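Local structure of intracellular protein transport protein USO1 (Saccharomyces cerevisiae S288c, 6LSU) at residues I206-I211 against S250-D255. The protein is a membrane tether required for transport from the endoplasmic reticulum to the Golgi, and this chain is its globular head, built of armadillo repeats. Numbering follows the deposited sequence.
Sequences IRDEAI and SLVVND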
loop_
_atom_site.group_PDB
_atom_site.type_symbol
_atom_site.label_atom_id
_atom_site.label_comp_id
_atom_site.label_asym_id
_atom_site.label_seq_id
_atom_site.Cartn_x
_atom_site.Cartn_y
_atom_site.Cartn_z
ATOM N N ILE A 206 -15.089 -13.734 -25.150
ATOM C CA ILE A 206 -14.421 -12.643 -25.908
ATOM C C ILE A 206 -14.376 -11.410 -25.003
ATOM O O ILE A 206 -13.372 -10.695 -24.994
ATOM C CB ILE A 206 -15.135 -12.374 -27.249
ATOM C CG1 ILE A 206 -14.900 -13.530 -28.222
ATOM C CG2 ILE A 206 -14.684 -11.034 -27.834
ATOM C CD1 ILE A 206 -15.856 -13.543 -29.380
ATOM N N ARG A 207 -15.476 -11.125 -24.311
ATOM C CA ARG A 207 -15.551 -9.988 -23.368
ATOM C C ARG A 207 -14.423 -10.150 -22.334
ATOM O O ARG A 207 -13.593 -9.256 -22.247
ATOM C CB ARG A 207 -16.940 -9.945 -22.737
ATOM C CG ARG A 207 -17.117 -8.832 -21.720
ATOM C CD ARG A 207 -18.257 -9.150 -20.782
ATOM N NE ARG A 207 -17.960 -10.238 -19.870
ATOM C CZ ARG A 207 -18.780 -10.637 -18.893
ATOM N NH1 ARG A 207 -19.930 -10.004 -18.714
ATOM N NH2 ARG A 207 -18.462 -11.629 -18.072
ATOM N N ASP A 208 -14.341 -11.314 -21.695
ATOM C CA ASP A 208 -13.378 -11.648 -20.609
ATOM C C ASP A 208 -11.951 -11.531 -21.151
ATOM O O ASP A 208 -11.124 -10.742 -20.563
ATOM C CB ASP A 208 -13.688 -13.032 -20.043
ATOM C CG ASP A 208 -15.032 -13.152 -19.320
ATOM O OD1 ASP A 208 -15.770 -12.162 -19.191
ATOM O OD2 ASP A 208 -15.312 -14.274 -18.863
ATOM N N GLU A 209 -11.673 -12.212 -22.282
ATOM C CA GLU A 209 -10.312 -12.149 -22.887
ATOM C C GLU A 209 -9.921 -10.711 -23.243
ATOM O O GLU A 209 -8.737 -10.359 -23.072
ATOM C CB GLU A 209 -10.176 -12.999 -24.132
ATOM C CG GLU A 209 -8.789 -13.582 -24.239
ATOM C CD GLU A 209 -8.454 -14.471 -23.051
ATOM O OE1 GLU A 209 -7.250 -14.624 -22.727
ATOM O OE2 GLU A 209 -9.412 -15.025 -22.475
ATOM N N ALA A 210 -10.869 -9.888 -23.670
ATOM C CA ALA A 210 -10.604 -8.522 -24.152
ATOM C C ALA A 210 -10.182 -7.615 -22.987
ATOM O O ALA A 210 -9.513 -6.623 -23.262
ATOM C CB ALA A 210 -11.828 -7.977 -24.873
ATOM N N ILE A 211 -10.657 -7.865 -21.755
ATOM C CA ILE A 211 -10.224 -7.116 -20.527
ATOM C C ILE A 211 -8.732 -7.325 -20.298
ATOM O O ILE A 211 -8.039 -6.333 -20.066
ATOM C CB ILE A 211 -11.044 -7.556 -19.295
ATOM C CG1 ILE A 211 -12.542 -7.391 -19.552
ATOM C CG2 ILE A 211 -10.610 -6.730 -18.068
ATOM C CD1 ILE A 211 -13.406 -7.988 -18.503
ATOM N N SER A 250 -15.239 -13.260 -9.364
ATOM C CA SER A 250 -13.895 -13.765 -9.051
ATOM C C SER A 250 -12.903 -13.024 -9.958
ATOM O O SER A 250 -12.823 -11.735 -9.784
ATOM C CB SER A 250 -13.871 -15.273 -9.049
ATOM O OG SER A 250 -13.902 -15.785 -10.367
ATOM N N LEU A 251 -12.258 -13.706 -10.907
ATOM C CA LEU A 251 -11.114 -13.115 -11.626
ATOM C C LEU A 251 -11.567 -11.977 -12.557
ATOM O O LEU A 251 -10.831 -10.943 -12.607
ATOM C CB LEU A 251 -10.389 -14.212 -12.390
ATOM C CG LEU A 251 -9.267 -14.876 -11.634
ATOM C CD1 LEU A 251 -8.514 -15.787 -12.616
ATOM C CD2 LEU A 251 -8.332 -13.859 -11.031
ATOM N N VAL A 252 -12.717 -12.120 -13.226
ATOM C CA VAL A 252 -13.163 -11.109 -14.227
ATOM C C VAL A 252 -13.260 -9.738 -13.540
ATOM O O VAL A 252 -12.769 -8.758 -14.128
ATOM C CB VAL A 252 -14.469 -11.507 -14.932
ATOM C CG1 VAL A 252 -14.923 -10.425 -15.890
ATOM C CG2 VAL A 252 -14.279 -12.799 -15.698
ATOM N N VAL A 253 -13.812 -9.680 -12.322
ATOM C CA VAL A 253 -13.856 -8.423 -11.517
ATOM C C VAL A 253 -12.447 -7.950 -11.175
ATOM O O VAL A 253 -12.216 -6.759 -11.263
ATOM C CB VAL A 253 -14.718 -8.595 -10.265
ATOM C CG1 VAL A 253 -14.606 -7.408 -9.349
ATOM C CG2 VAL A 253 -16.148 -8.828 -10.679
ATOM N N ASN A 254 -11.553 -8.864 -10.816
ATOM C CA ASN A 254 -10.123 -8.547 -10.542
ATOM C C ASN A 254 -9.519 -7.916 -11.809
ATOM O O ASN A 254 -8.879 -6.836 -11.721
ATOM C CB ASN A 254 -9.359 -9.809 -10.162
ATOM C CG ASN A 254 -8.136 -9.533 -9.327
ATOM O OD1 ASN A 254 -7.668 -10.407 -8.639
ATOM N ND2 ASN A 254 -7.628 -8.339 -9.348
ATOM N N ASP A 255 -9.763 -8.540 -12.965
ATOM C CA ASP A 255 -9.318 -7.999 -14.288
ATOM C C ASP A 255 -9.947 -6.609 -14.491
ATOM O O ASP A 255 -9.203 -5.652 -14.648
ATOM C CB ASP A 255 -9.616 -8.964 -15.427
ATOM C CG ASP A 255 -9.128 -10.403 -15.193
ATOM O OD1 ASP A 255 -9.787 -11.313 -15.701
ATOM O OD2 ASP A 255 -8.093 -10.626 -14.510
HETATM O O HOH W 1 -11.217 -11.898 -17.731
#
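Val252 packs against Asp208 and Ile211 where consecutive armadillo repeats, ARM 3 and ARM 4, meet in the globular head. The axes of segments 206-211 and 251-255, on helices 204-218 and 251-264, pass 9.9 Å apart at 42°. Val252 points toward the first helix, and both its methyls face Asp208. Val252 CG1 lies anti to the backbone N (chi1 177°), which also carries it to Ile211 CD1, 3.9 Å away. Val252 CG2 meets the Asp208 carboxylate, 3.6 Å from Asp208 OD2, the two side chains crossing at about a right angle. Arg207 holds that carboxylate side-on. Arg207 NE and NH2 both donate to Asp208 OD1, each at 3.0 Å, and the oxygen lies almost in the guanidinium plane. NH2 also forms a salt bridge with Glu244. With alanine at Asp208, the Arg207 guanidinium is likely to lose two of the bonds that fix it, leaving it to Glu244, and a gap would probably open beside Val252 CG2. Further along, Ile211 CG2 rests on Asp255 CB at 3.6 Å. Asp255 OD1 is salt-bridged to Arg111, which ties the pair to helix 103-112. A water bridges the two helices, donating to Asp208 O at 3.1 Å and to Asp255 OD1 at 2.6 Å.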